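Local coordinates for mundticin KS immunity protein (Enterococcus mundtii, PDB 2ZRR) that probably helps protect bacteriocin-producing Enterococcus mundtii from its own mundticin KS, as an immunity protein folded into an antiparallel four-helix bundle, at residues 36-41 against 66-71; 42-47 against 99-104; 54-59 against 90-95; 59-64 against 84-89; 77-82 against 106-111. One frame throughout, in Å; residues are numbered along the deposited sequence.

Contact 1: 36-41 against 66-71; sequences KAEVII and KKLKNE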
# COMPACT_ATOMS: atom_id res chain seq x y z
N LYS A 36 2.34 3.97 -11.33
CA LYS A 36 2.99 4.61 -10.19
C LYS A 36 2.57 3.97 -8.89
O LYS A 36 3.42 3.63 -8.06
CB LYS A 36 2.63 6.10 -10.14
CG LYS A 36 3.77 7.05 -10.43
CD LYS A 36 3.34 8.51 -10.24
CE LYS A 36 3.03 9.21 -11.56
NZ LYS A 36 1.57 9.49 -11.72
N ALA A 37 1.27 3.81 -8.68
CA ALA A 37 0.76 3.19 -7.45
C ALA A 37 1.31 1.77 -7.26
O ALA A 37 1.73 1.39 -6.16
CB ALA A 37 -0.77 3.17 -7.47
N GLU A 38 1.32 0.98 -8.33
CA GLU A 38 1.83 -0.39 -8.26
C GLU A 38 3.34 -0.41 -7.92
O GLU A 38 3.80 -1.22 -7.11
CB GLU A 38 1.58 -1.10 -9.59
CG GLU A 38 0.16 -1.58 -9.77
CD GLU A 38 -0.16 -1.87 -11.21
OE1 GLU A 38 0.77 -1.99 -12.03
OE2 GLU A 38 -1.36 -1.99 -11.54
N VAL A 39 4.10 0.49 -8.55
CA VAL A 39 5.54 0.59 -8.31
C VAL A 39 5.82 0.84 -6.83
O VAL A 39 6.63 0.13 -6.22
CB VAL A 39 6.17 1.73 -9.15
CG1 VAL A 39 7.47 2.21 -8.54
CG2 VAL A 39 6.40 1.25 -10.56
N ILE A 40 5.14 1.82 -6.24
CA ILE A 40 5.34 2.13 -4.83
C ILE A 40 5.04 0.93 -3.93
O ILE A 40 5.76 0.65 -2.97
CB ILE A 40 4.45 3.32 -4.40
CG1 ILE A 40 4.82 4.56 -5.20
CG2 ILE A 40 4.61 3.60 -2.92
CD1 ILE A 40 3.93 5.75 -4.89
N ILE A 41 3.97 0.21 -4.24
CA ILE A 41 3.60 -0.95 -3.43
C ILE A 41 4.65 -2.04 -3.58
O ILE A 41 5.07 -2.65 -2.59
CB ILE A 41 2.19 -1.48 -3.84
CG1 ILE A 41 1.12 -0.54 -3.28
CG2 ILE A 41 1.99 -2.91 -3.33
CD1 ILE A 41 -0.07 -0.32 -4.20
N LYS A 66 -2.70 -6.53 -6.36
CA LYS A 66 -3.43 -7.34 -7.34
C LYS A 66 -4.72 -6.65 -7.78
O LYS A 66 -5.11 -6.73 -8.95
CB LYS A 66 -3.72 -8.74 -6.79
CG LYS A 66 -4.18 -8.78 -5.37
CD LYS A 66 -4.90 -10.08 -5.08
CE LYS A 66 -6.32 -9.83 -4.59
NZ LYS A 66 -6.77 -8.42 -4.85
N LYS A 67 -5.39 -5.97 -6.85
CA LYS A 67 -6.62 -5.26 -7.20
C LYS A 67 -6.32 -4.20 -8.25
O LYS A 67 -7.12 -3.98 -9.16
CB LYS A 67 -7.23 -4.57 -5.98
CG LYS A 67 -7.99 -5.48 -5.05
CD LYS A 67 -8.67 -4.69 -3.95
CE LYS A 67 -9.37 -5.60 -2.95
NZ LYS A 67 -8.47 -6.00 -1.84
N LEU A 68 -5.16 -3.55 -8.12
CA LEU A 68 -4.73 -2.51 -9.07
C LEU A 68 -4.53 -3.06 -10.48
O LEU A 68 -4.92 -2.46 -11.48
CB LEU A 68 -3.43 -1.85 -8.59
CG LEU A 68 -3.57 -0.80 -7.49
CD1 LEU A 68 -2.20 -0.46 -6.93
CD2 LEU A 68 -4.22 0.45 -8.07
N LYS A 69 -3.92 -4.24 -10.56
CA LYS A 69 -3.66 -4.84 -11.85
C LYS A 69 -4.85 -5.56 -12.48
O LYS A 69 -4.99 -5.56 -13.70
CB LYS A 69 -2.50 -5.83 -11.72
CG LYS A 69 -1.43 -5.36 -10.78
CD LYS A 69 -0.39 -6.44 -10.56
CE LYS A 69 0.95 -6.05 -11.11
NZ LYS A 69 1.90 -5.90 -9.98
N ASN A 70 -5.70 -6.17 -11.65
CA ASN A 70 -6.84 -6.93 -12.18
C ASN A 70 -8.23 -6.30 -12.20
O ASN A 70 -9.00 -6.58 -13.12
CB ASN A 70 -6.93 -8.26 -11.45
CG ASN A 70 -5.63 -9.03 -11.47
OD1 ASN A 70 -4.90 -9.03 -12.46
ND2 ASN A 70 -5.32 -9.71 -10.37
N GLU A 71 -8.55 -5.49 -11.20
CA GLU A 71 -9.87 -4.85 -11.09
C GLU A 71 -10.13 -3.74 -12.12
O GLU A 71 -9.24 -2.95 -12.41
CB GLU A 71 -10.06 -4.28 -9.69
CG GLU A 71 -10.87 -5.15 -8.74
CD GLU A 71 -11.00 -4.55 -7.35
OE1 GLU A 71 -11.03 -3.30 -7.22
OE2 GLU A 71 -11.05 -5.32 -6.37
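Leu68 meets three residues of segment 36-41: Ala37, Glu38 and Ile41. Much of the touching is done by one methyl, Leu68 CD1. It faces Ile41 CD1 tip to tip at 3.5 Å, which is tight for two methyl carbons. Ala37 CB lies 3.9 Å from Leu68 CD1. Glu38 lies alongside the leucine, its CG 3.8 Å from Leu68 CB and nearly as close to Leu68 CD1. The two side chains run past each other in opposite directions.

The Glu38 carboxylate lands beside the backbone of the partner helix. Its OE2 sits 3.5 Å from Leu68 C and is equally close to Lys69 CG, so it rests against the aliphatic part of the lysine. Glu38 OE1 and Lys69 NZ are 4.6 Å apart. This is too far for a salt bridge, though the opposite charges may still attract weakly. The torsions explain the reach. Glu38 CG is anti to its own carbonyl carbon (chi1 -78°), and the extended chain beyond it spans the gap.

Helices 33-48 and 55-70 are consecutive helices of the antiparallel four-helix bundle and pack against each other. Their local axes come within 10.0 Å and run at 152° to each other.

Further out, Leu68 also touches Val78 of helix 75-90, while Ala37 and Ile41 both touch Leu108 of helix 99-109. Arg34 NH1 hydrogen-bonds Leu68 O, giving helix 33-48 a polar hold on the backbone of helix 55-70. Glu38 and Ile41 also pack on Leu65, one turn back from Lys69.

Contact 2: 42-47 against 99-104; sequences TELLDD and ENQSKK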
# COMPACT_ATOMS: atom_id res chain seq x y z
N THR A 42 5.10 -2.28 -4.80
CA THR A 42 6.12 -3.30 -5.04
C THR A 42 7.35 -2.97 -4.20
O THR A 42 7.87 -3.81 -3.47
CB THR A 42 6.49 -3.34 -6.53
OG1 THR A 42 5.32 -3.66 -7.31
CG2 THR A 42 7.56 -4.38 -6.79
N GLU A 43 7.81 -1.72 -4.30
CA GLU A 43 8.97 -1.25 -3.56
C GLU A 43 8.78 -1.45 -2.06
O GLU A 43 9.65 -1.97 -1.37
CB GLU A 43 9.21 0.23 -3.84
CG GLU A 43 9.64 0.51 -5.26
CD GLU A 43 9.67 2.00 -5.57
OE1 GLU A 43 8.98 2.78 -4.86
OE2 GLU A 43 10.38 2.38 -6.52
N LEU A 44 7.62 -1.02 -1.57
CA LEU A 44 7.29 -1.13 -0.16
C LEU A 44 7.31 -2.57 0.34
O LEU A 44 7.85 -2.85 1.41
CB LEU A 44 5.91 -0.53 0.09
CG LEU A 44 5.92 0.85 0.73
CD1 LEU A 44 4.64 1.58 0.39
CD2 LEU A 44 6.09 0.69 2.23
N LEU A 45 6.70 -3.47 -0.42
CA LEU A 45 6.65 -4.88 -0.05
C LEU A 45 8.05 -5.47 -0.01
O LEU A 45 8.40 -6.23 0.89
CB LEU A 45 5.79 -5.65 -1.04
CG LEU A 45 4.32 -5.64 -0.68
CD1 LEU A 45 3.51 -6.24 -1.81
CD2 LEU A 45 4.12 -6.41 0.62
N ASP A 46 8.84 -5.12 -1.01
CA ASP A 46 10.21 -5.59 -1.11
C ASP A 46 11.02 -5.12 0.11
O ASP A 46 11.95 -5.80 0.56
CB ASP A 46 10.85 -5.04 -2.39
CG ASP A 46 11.75 -6.05 -3.07
OD1 ASP A 46 11.45 -6.41 -4.23
OD2 ASP A 46 12.75 -6.49 -2.46
N ASP A 47 10.65 -3.97 0.65
CA ASP A 47 11.35 -3.39 1.78
C ASP A 47 10.87 -3.84 3.16
O ASP A 47 11.66 -3.96 4.08
CB ASP A 47 11.27 -1.87 1.70
CG ASP A 47 12.41 -1.19 2.44
OD1 ASP A 47 12.19 -0.69 3.56
OD2 ASP A 47 13.53 -1.16 1.88
N GLU A 99 10.95 6.24 8.93
CA GLU A 99 10.64 7.44 8.15
C GLU A 99 10.44 7.16 6.66
O GLU A 99 9.43 7.57 6.08
CB GLU A 99 11.75 8.48 8.32
CG GLU A 99 11.45 9.84 7.70
CD GLU A 99 12.38 10.94 8.19
OE1 GLU A 99 13.13 10.69 9.16
OE2 GLU A 99 12.35 12.04 7.61
N ASN A 100 11.40 6.47 6.06
CA ASN A 100 11.36 6.14 4.64
C ASN A 100 10.13 5.35 4.19
O ASN A 100 9.64 5.53 3.08
CB ASN A 100 12.62 5.38 4.25
CG ASN A 100 13.84 6.28 4.16
OD1 ASN A 100 14.89 5.87 3.67
ND2 ASN A 100 13.69 7.52 4.62
N GLN A 101 9.63 4.47 5.05
CA GLN A 101 8.47 3.66 4.70
C GLN A 101 7.16 4.41 4.82
O GLN A 101 6.29 4.29 3.95
CB GLN A 101 8.44 2.41 5.56
CG GLN A 101 9.45 1.38 5.11
CD GLN A 101 9.74 0.38 6.19
OE1 GLN A 101 9.15 0.44 7.27
NE2 GLN A 101 10.66 -0.55 5.92
N SER A 102 7.00 5.20 5.88
CA SER A 102 5.78 5.98 6.06
C SER A 102 5.67 7.03 4.95
O SER A 102 4.56 7.37 4.53
CB SER A 102 5.79 6.68 7.41
OG SER A 102 7.07 6.62 7.98
N LYS A 103 6.81 7.52 4.49
CA LYS A 103 6.82 8.52 3.43
C LYS A 103 6.43 7.86 2.13
O LYS A 103 5.79 8.48 1.28
CB LYS A 103 8.21 9.15 3.29
CG LYS A 103 8.48 10.28 4.28
CD LYS A 103 9.47 11.29 3.72
CE LYS A 103 10.88 11.05 4.25
NZ LYS A 103 11.82 10.64 3.17
N LYS A 104 6.81 6.59 1.97
CA LYS A 104 6.46 5.84 0.77
C LYS A 104 4.95 5.62 0.78
O LYS A 104 4.29 5.71 -0.25
CB LYS A 104 7.18 4.49 0.76
CG LYS A 104 8.26 4.37 -0.30
CD LYS A 104 7.75 4.72 -1.68
CE LYS A 104 8.85 4.62 -2.71
NZ LYS A 104 9.28 5.95 -3.24
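Asp47 swings its carboxylate to the side away from its backbone N (chi1 -155°), and Gln101 stretches out beyond CG to meet it. Gln101 CG lies beside its own backbone N, and the extended chain carries the amide across to helix 33-48. The result is a hydrogen bond from Gln101 NE2 to Asp47 OD1, 2.8 Å long. It is close to straight, with an N-H...O angle of 170°. The oxygen lies almost in the plane of the amide and is approached nearly along its C-O bond. The carboxylate and amide planes are turned 79° apart, so the two groups do not lie flat on each other.

Leu44 is the buried member of the contact. Its CG and CD1 are each 3.9 Å from Lys104 CB, and the two side chains pass in opposite directions. Leu44 CD2 reaches toward Gln101 O, at 4.0 Å.

Glu43 and Lys104 cross at about a right angle. A salt bridge between Glu43 OE1 and Lys104 NZ is possible, but the position of OE1 is doubtful. A firmer partner for Lys104 NZ is Glu107, in the next turn of helix 99-109. At the start of that helix Asn98 OD1 hydrogen-bonds Gln101 N.

The contact joins helices 33-48 and 99-109 of the four-helix bundle. One leucine is buried, and an amide and charged groups lie on the more exposed side. The straight bond of Gln101 helps to set the rotation of its amide. The carboxylate of Asp47 is met by a neutral donor, so its charge is probably only partly offset by this bond.

Contact 3: 54-59 against 90-95; sequences NESLRK and IKKDGV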
# COMPACT_ATOMS: atom_id res chain seq x y z
N ASN A 54 4.82 -7.30 10.61
CA ASN A 54 4.09 -6.59 9.56
C ASN A 54 3.36 -7.45 8.53
O ASN A 54 3.20 -7.03 7.39
CB ASN A 54 5.03 -5.64 8.81
CG ASN A 54 6.48 -6.07 8.85
OD1 ASN A 54 7.28 -5.49 9.57
ND2 ASN A 54 6.82 -7.09 8.07
N GLU A 55 2.90 -8.64 8.92
CA GLU A 55 2.21 -9.50 7.97
C GLU A 55 0.88 -8.88 7.52
O GLU A 55 0.53 -8.93 6.34
CB GLU A 55 1.96 -10.89 8.57
CG GLU A 55 2.68 -12.03 7.83
CD GLU A 55 3.05 -11.68 6.39
OE1 GLU A 55 4.26 -11.58 6.10
OE2 GLU A 55 2.13 -11.49 5.56
N SER A 56 0.16 -8.28 8.45
CA SER A 56 -1.12 -7.66 8.13
C SER A 56 -0.96 -6.54 7.10
O SER A 56 -1.77 -6.42 6.19
CB SER A 56 -1.77 -7.10 9.39
OG SER A 56 -1.44 -7.89 10.53
N LEU A 57 0.09 -5.74 7.25
CA LEU A 57 0.35 -4.63 6.33
C LEU A 57 0.74 -5.15 4.95
O LEU A 57 0.24 -4.68 3.94
CB LEU A 57 1.46 -3.73 6.87
CG LEU A 57 1.74 -2.43 6.11
CD1 LEU A 57 0.42 -1.79 5.67
CD2 LEU A 57 2.52 -1.48 7.00
N ARG A 58 1.64 -6.13 4.93
CA ARG A 58 2.08 -6.72 3.67
C ARG A 58 0.88 -7.34 2.99
O ARG A 58 0.77 -7.34 1.77
CB ARG A 58 3.14 -7.79 3.93
CG ARG A 58 4.40 -7.30 4.64
CD ARG A 58 5.44 -8.42 4.75
NE ARG A 58 5.53 -9.20 3.51
CZ ARG A 58 6.27 -8.85 2.47
NH1 ARG A 58 6.98 -7.73 2.51
NH2 ARG A 58 6.28 -9.60 1.37
N LYS A 59 -0.03 -7.88 3.80
CA LYS A 59 -1.24 -8.51 3.29
C LYS A 59 -2.07 -7.47 2.51
O LYS A 59 -2.38 -7.68 1.33
CB LYS A 59 -2.07 -9.08 4.45
CG LYS A 59 -2.69 -10.45 4.18
CD LYS A 59 -1.67 -11.58 4.32
CE LYS A 59 -2.25 -12.70 5.17
NZ LYS A 59 -2.49 -12.28 6.57
N ILE A 90 -1.90 -0.95 10.34
CA ILE A 90 -0.70 -0.28 10.80
C ILE A 90 -0.66 -0.22 12.32
O ILE A 90 0.41 -0.29 12.93
CB ILE A 90 -0.62 1.14 10.20
CG1 ILE A 90 0.83 1.63 10.19
CG2 ILE A 90 -1.53 2.09 10.96
CD1 ILE A 90 1.55 1.30 8.92
N LYS A 91 -1.83 -0.09 12.94
CA LYS A 91 -1.92 -0.02 14.40
C LYS A 91 -2.34 -1.35 15.02
O LYS A 91 -2.52 -1.45 16.23
CB LYS A 91 -2.90 1.08 14.82
CG LYS A 91 -3.80 1.57 13.71
CD LYS A 91 -3.69 3.08 13.53
CE LYS A 91 -4.33 3.81 14.70
NZ LYS A 91 -4.32 5.29 14.52
N LYS A 92 -2.52 -2.37 14.18
CA LYS A 92 -2.92 -3.68 14.67
C LYS A 92 -1.83 -4.16 15.60
O LYS A 92 -1.93 -4.03 16.82
CB LYS A 92 -3.06 -4.68 13.51
CG LYS A 92 -3.04 -6.14 13.94
CD LYS A 92 -3.28 -7.06 12.76
CE LYS A 92 -4.44 -8.00 13.02
NZ LYS A 92 -5.14 -8.37 11.76
N ASP A 93 -0.77 -4.70 15.01
CA ASP A 93 0.36 -5.18 15.79
C ASP A 93 1.22 -3.98 16.13
O ASP A 93 2.27 -4.11 16.77
CB ASP A 93 1.17 -6.19 14.98
CG ASP A 93 1.03 -7.60 15.52
OD1 ASP A 93 0.55 -7.76 16.66
OD2 ASP A 93 1.41 -8.55 14.81
N GLY A 94 0.77 -2.80 15.71
CA GLY A 94 1.51 -1.58 15.97
C GLY A 94 2.75 -1.51 15.11
O GLY A 94 3.85 -1.21 15.61
N VAL A 95 2.59 -1.78 13.82
CA VAL A 95 3.70 -1.76 12.87
C VAL A 95 4.48 -0.47 13.05
O VAL A 95 3.92 0.63 12.97
CB VAL A 95 3.21 -1.83 11.41
CG1 VAL A 95 4.33 -2.32 10.52
CG2 VAL A 95 2.00 -2.74 11.30
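Lys92 lays its aliphatic chain against Ser56, at the start of helix 55-70. From CB the lysine sets out with CG anti to its backbone N (chi1 162°), which directs the chain toward the helix. CG is still 4.2 Å from Ser56 OG. CD is the atom that touches, at 3.0 Å from Ser56 OG, and it also lies 3.7 Å from Ser56 CB. Past CD the chain bends, and CE draws back to 3.9 Å from Ser56 OG. NZ ends at the same distance from that oxygen, too far for a hydrogen bond.

The apolar part lies deeper. Leu57 CD2 meets Ile90 CD1 at 3.5 Å, the two side chains lying side by side and pointing the same way. Leu57 CD2 also has Val95 CG1 4.0 Å away. The same valine methyl covers Asn54 CB, so it touches both the residue before the helix and its first turn. Leu97, in the same loop as Val95, packs on Leu57 and Ile90.

Here the loop that leaves helix 75-90 folds back on the N-terminal end of helix 55-70, at one end of the four-helix bundle. No hydrogen bond crosses between the two segments. Between them the contact rests on methyl groups, from the end of helix 75-90 and from the loop, and on the carbon chain of a lysine. The lysine NZ makes no bond to Ser56.

Contact 4: 59-64 against 84-89; sequences KVLGSY and IEISNA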
# COMPACT_ATOMS: atom_id res chain seq x y z
N LYS A 59 -0.03 -7.88 3.80
CA LYS A 59 -1.24 -8.51 3.29
C LYS A 59 -2.07 -7.47 2.51
O LYS A 59 -2.38 -7.68 1.33
CB LYS A 59 -2.07 -9.08 4.45
CG LYS A 59 -2.69 -10.45 4.18
CD LYS A 59 -1.67 -11.58 4.32
CE LYS A 59 -2.25 -12.70 5.17
NZ LYS A 59 -2.49 -12.28 6.57
N VAL A 60 -2.41 -6.37 3.16
CA VAL A 60 -3.18 -5.29 2.54
C VAL A 60 -2.46 -4.79 1.30
O VAL A 60 -3.05 -4.67 0.23
CB VAL A 60 -3.32 -4.09 3.49
CG1 VAL A 60 -3.94 -2.91 2.75
CG2 VAL A 60 -4.16 -4.48 4.70
N LEU A 61 -1.18 -4.50 1.45
CA LEU A 61 -0.37 -4.02 0.35
C LEU A 61 -0.42 -5.00 -0.79
O LEU A 61 -0.62 -4.62 -1.94
CB LEU A 61 1.08 -3.84 0.79
CG LEU A 61 1.29 -2.72 1.81
CD1 LEU A 61 2.74 -2.72 2.27
CD2 LEU A 61 0.92 -1.38 1.18
N GLY A 62 -0.21 -6.28 -0.46
CA GLY A 62 -0.22 -7.32 -1.47
C GLY A 62 -1.58 -7.45 -2.11
O GLY A 62 -1.70 -7.61 -3.33
N SER A 63 -2.61 -7.35 -1.29
CA SER A 63 -3.98 -7.45 -1.79
C SER A 63 -4.32 -6.32 -2.76
O SER A 63 -4.91 -6.56 -3.82
CB SER A 63 -4.97 -7.44 -0.62
OG SER A 63 -6.26 -7.08 -1.07
N TYR A 64 -3.95 -5.09 -2.42
CA TYR A 64 -4.27 -3.98 -3.31
C TYR A 64 -3.43 -3.93 -4.57
O TYR A 64 -3.86 -3.39 -5.59
CB TYR A 64 -4.21 -2.66 -2.55
CG TYR A 64 -5.52 -2.42 -1.86
CD1 TYR A 64 -5.77 -2.95 -0.60
CD2 TYR A 64 -6.55 -1.75 -2.51
CE1 TYR A 64 -7.02 -2.83 0.00
CE2 TYR A 64 -7.81 -1.62 -1.93
CZ TYR A 64 -8.04 -2.16 -0.67
OH TYR A 64 -9.29 -2.05 -0.09
N ILE A 84 -8.06 3.23 3.96
CA ILE A 84 -8.75 2.85 5.17
C ILE A 84 -8.13 1.58 5.75
O ILE A 84 -7.80 1.52 6.94
CB ILE A 84 -10.24 2.61 4.88
CG1 ILE A 84 -10.90 3.93 4.48
CG2 ILE A 84 -10.94 2.02 6.10
CD1 ILE A 84 -10.68 5.06 5.48
N GLU A 85 -7.95 0.58 4.90
CA GLU A 85 -7.37 -0.69 5.31
C GLU A 85 -6.01 -0.57 5.99
O GLU A 85 -5.79 -1.17 7.03
CB GLU A 85 -7.25 -1.60 4.10
CG GLU A 85 -8.03 -2.88 4.22
CD GLU A 85 -8.26 -3.53 2.88
OE1 GLU A 85 -7.52 -4.49 2.55
OE2 GLU A 85 -9.18 -3.09 2.16
N ILE A 86 -5.09 0.18 5.39
CA ILE A 86 -3.75 0.36 5.95
C ILE A 86 -3.80 1.01 7.34
O ILE A 86 -2.81 1.00 8.08
CB ILE A 86 -2.85 1.22 5.03
CG1 ILE A 86 -2.74 0.56 3.65
CG2 ILE A 86 -1.45 1.37 5.62
CD1 ILE A 86 -1.90 1.33 2.67
N SER A 87 -4.95 1.57 7.69
CA SER A 87 -5.12 2.22 8.98
C SER A 87 -5.18 1.21 10.11
O SER A 87 -4.30 1.16 10.96
CB SER A 87 -6.39 3.07 8.98
OG SER A 87 -6.12 4.38 8.49
N ASN A 88 -6.23 0.38 10.10
CA ASN A 88 -6.44 -0.62 11.13
C ASN A 88 -5.43 -1.77 11.13
O ASN A 88 -5.50 -2.66 11.97
CB ASN A 88 -7.85 -1.19 11.02
CG ASN A 88 -8.76 -0.34 10.17
OD1 ASN A 88 -9.45 -0.84 9.28
ND2 ASN A 88 -8.77 0.97 10.42
N ALA A 89 -4.50 -1.74 10.17
CA ALA A 89 -3.47 -2.77 10.07
C ALA A 89 -2.16 -2.22 10.63
O ALA A 89 -1.40 -2.93 11.30
CB ALA A 89 -3.28 -3.18 8.61
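One polar bond and a row of apolar contacts join Tyr64 and Val60 to Glu85 and Ile86. The polar bond runs from Tyr64 OH to Glu85 OE2 and is very short, 2.5 Å. The carboxylate meets the ring at its edge, with its plane tilted 56° from the ring. Its other oxygen, Glu85 OE1, comes within 3.1 Å of Tyr64 CE1, so OE2 sits at the hydroxyl and OE1 beside the CE1 edge. Donation by the phenol would probably stabilise the carboxylate of Glu85.

The apolar contacts centre on Val60. Its CG1 touches Ile86 CG1 at 3.8 Å and sits equally close to Glu85 CB. Val60 CG2 faces Ala89 CB at 4.2 Å. Leu61 CD2 meets Ile86 CD1 with the side chains crossing at about a right angle.

Helices 55-70 and 75-90 are nearly antiparallel here, their local axes 9.9 Å apart at 163°. Tyr64 also lies against Val78 and Met82 of helix 75-90 and makes a cation-pi contact with Lys67. On the side of helix 33-48, Leu61 packs on Leu45 and Leu48.

Contact 5: 77-82 against 106-111; sequences LVLSRM and KELMSI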
# COMPACT_ATOMS: atom_id res chain seq x y z
N LEU A 77 -10.68 5.11 -6.46
CA LEU A 77 -11.62 4.26 -5.73
C LEU A 77 -10.91 3.16 -4.94
O LEU A 77 -11.19 2.96 -3.75
CB LEU A 77 -12.61 3.60 -6.70
CG LEU A 77 -13.38 2.41 -6.13
CD1 LEU A 77 -14.08 2.81 -4.84
CD2 LEU A 77 -14.38 1.91 -7.15
N VAL A 78 -9.99 2.46 -5.61
CA VAL A 78 -9.22 1.37 -5.00
C VAL A 78 -8.34 1.86 -3.86
O VAL A 78 -8.31 1.24 -2.80
CB VAL A 78 -8.31 0.67 -6.04
CG1 VAL A 78 -7.18 -0.06 -5.34
CG2 VAL A 78 -9.11 -0.31 -6.87
N LEU A 79 -7.64 2.96 -4.08
CA LEU A 79 -6.75 3.53 -3.08
C LEU A 79 -7.47 4.16 -1.90
O LEU A 79 -6.95 4.16 -0.78
CB LEU A 79 -5.85 4.58 -3.73
CG LEU A 79 -4.77 3.97 -4.61
CD1 LEU A 79 -4.07 5.06 -5.39
CD2 LEU A 79 -3.80 3.20 -3.73
N SER A 80 -8.65 4.71 -2.13
CA SER A 80 -9.42 5.31 -1.04
C SER A 80 -9.84 4.19 -0.08
O SER A 80 -9.84 4.37 1.14
CB SER A 80 -10.66 6.01 -1.60
OG SER A 80 -10.29 6.99 -2.56
N ARG A 81 -10.17 3.03 -0.65
CA ARG A 81 -10.58 1.86 0.12
C ARG A 81 -9.37 1.25 0.83
O ARG A 81 -9.47 0.73 1.94
CB ARG A 81 -11.23 0.83 -0.81
CG ARG A 81 -12.64 1.23 -1.26
CD ARG A 81 -13.19 0.39 -2.42
NE ARG A 81 -14.63 0.60 -2.57
CZ ARG A 81 -15.38 0.06 -3.53
NH1 ARG A 81 -14.85 -0.73 -4.45
NH2 ARG A 81 -16.68 0.32 -3.57
N MET A 82 -8.21 1.34 0.18
CA MET A 82 -6.98 0.81 0.73
C MET A 82 -6.50 1.69 1.86
O MET A 82 -6.03 1.20 2.89
CB MET A 82 -5.90 0.75 -0.35
CG MET A 82 -4.50 0.53 0.20
SD MET A 82 -3.24 0.68 -1.08
CE MET A 82 -1.91 -0.21 -0.31
N LYS A 106 2.61 7.50 2.48
CA LYS A 106 1.97 8.81 2.30
C LYS A 106 2.02 9.21 0.84
O LYS A 106 1.08 9.81 0.30
CB LYS A 106 2.68 9.87 3.16
CG LYS A 106 2.50 9.66 4.67
CD LYS A 106 3.00 10.86 5.47
CE LYS A 106 4.37 10.58 6.08
NZ LYS A 106 4.49 11.05 7.50
N GLU A 107 3.14 8.88 0.19
CA GLU A 107 3.34 9.18 -1.21
C GLU A 107 2.35 8.34 -2.04
O GLU A 107 1.94 8.71 -3.14
CB GLU A 107 4.79 8.86 -1.57
CG GLU A 107 5.09 8.69 -3.04
CD GLU A 107 6.53 8.24 -3.28
OE1 GLU A 107 6.93 8.05 -4.45
OE2 GLU A 107 7.26 8.09 -2.27
N LEU A 108 1.96 7.20 -1.48
CA LEU A 108 1.01 6.32 -2.16
C LEU A 108 -0.38 6.96 -2.09
O LEU A 108 -1.04 7.13 -3.12
CB LEU A 108 0.99 4.94 -1.49
CG LEU A 108 0.03 3.88 -2.03
CD1 LEU A 108 0.30 3.59 -3.51
CD2 LEU A 108 0.18 2.63 -1.20
N MET A 109 -0.81 7.33 -0.88
CA MET A 109 -2.11 7.96 -0.69
C MET A 109 -2.21 9.26 -1.48
O MET A 109 -3.26 9.61 -2.01
CB MET A 109 -2.34 8.25 0.80
CG MET A 109 -3.15 7.20 1.53
SD MET A 109 -2.65 5.49 1.16
CE MET A 109 -4.02 4.94 0.14
N SER A 110 -1.09 9.97 -1.56
CA SER A 110 -1.03 11.23 -2.30
C SER A 110 -1.38 11.07 -3.77
O SER A 110 -1.67 12.07 -4.43
CB SER A 110 0.38 11.83 -2.19
OG SER A 110 0.99 11.90 -3.47
N ILE A 111 -1.32 9.86 -4.30
CA ILE A 111 -1.65 9.66 -5.70
C ILE A 111 -3.15 9.92 -5.86
O ILE A 111 -3.59 10.49 -6.86
CB ILE A 111 -1.32 8.24 -6.18
CG1 ILE A 111 0.20 8.08 -6.29
CG2 ILE A 111 -1.93 7.98 -7.55
CD1 ILE A 111 0.65 6.67 -6.56
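Helices 75-90 and 99-109 of the antiparallel four-helix bundle meet here, Leu79 and Met82 facing Leu108 and Met109. Met82 CE touches Leu108 CD2 at 3.6 Å. The extended methionine crosses the leucine at about a right angle, and its SD is 3.9 Å from the same methyl. The other branch of the leucine, Leu108 CD1, meets Leu79 CD2 at 4.1 Å. One leucine thus fills the space between two residues a helical turn apart.

This is the inner face of the bundle. Leu108 also touches Ile41 of helix 33-48, and Met82 packs on Leu61 and Tyr64 of helix 55-70, so the pair links all four helices.

Met109, which is partly exposed, reaches across beside them. Its chain bends at chi2 (46°) and again at chi3, which turns the methyl back toward helix 75-90. CE comes to rest 3.2 Å from Leu79 O, a close approach to a backbone oxygen. The same CE lies 4.2 Å from Leu79 CD2. Nearer the C-terminus, Ile111 CG2 faces Leu79 CD1 at 4.2 Å. Ile111 also reaches Arg33 and Ile40 of helix 33-48.

Contacts 1, 4 and 5 are buried and mostly apolar, while contacts 2 and 3 lie nearer the surface. Contacts 1 and 2 share helix 33-48, contacts 1, 3 and 4 share helix 55-70, contacts 4 and 5 share helix 75-90, and contacts 2 and 5 share helix 99-109. Contact 4 lies closest to the chain centre, yet it holds a hydrogen bond from a buried tyrosine to a partly exposed carboxylate. Contact 2 has the other hydrogen bond between segments, in a more exposed setting. Contact 3 joins a loop to a helix and has none. Contacts 4 and 5 touch, and contact 1 meets contact 5 where Ala37 packs on Ile111. Contacts 1 and 3 lie on opposite sides of the chain centre.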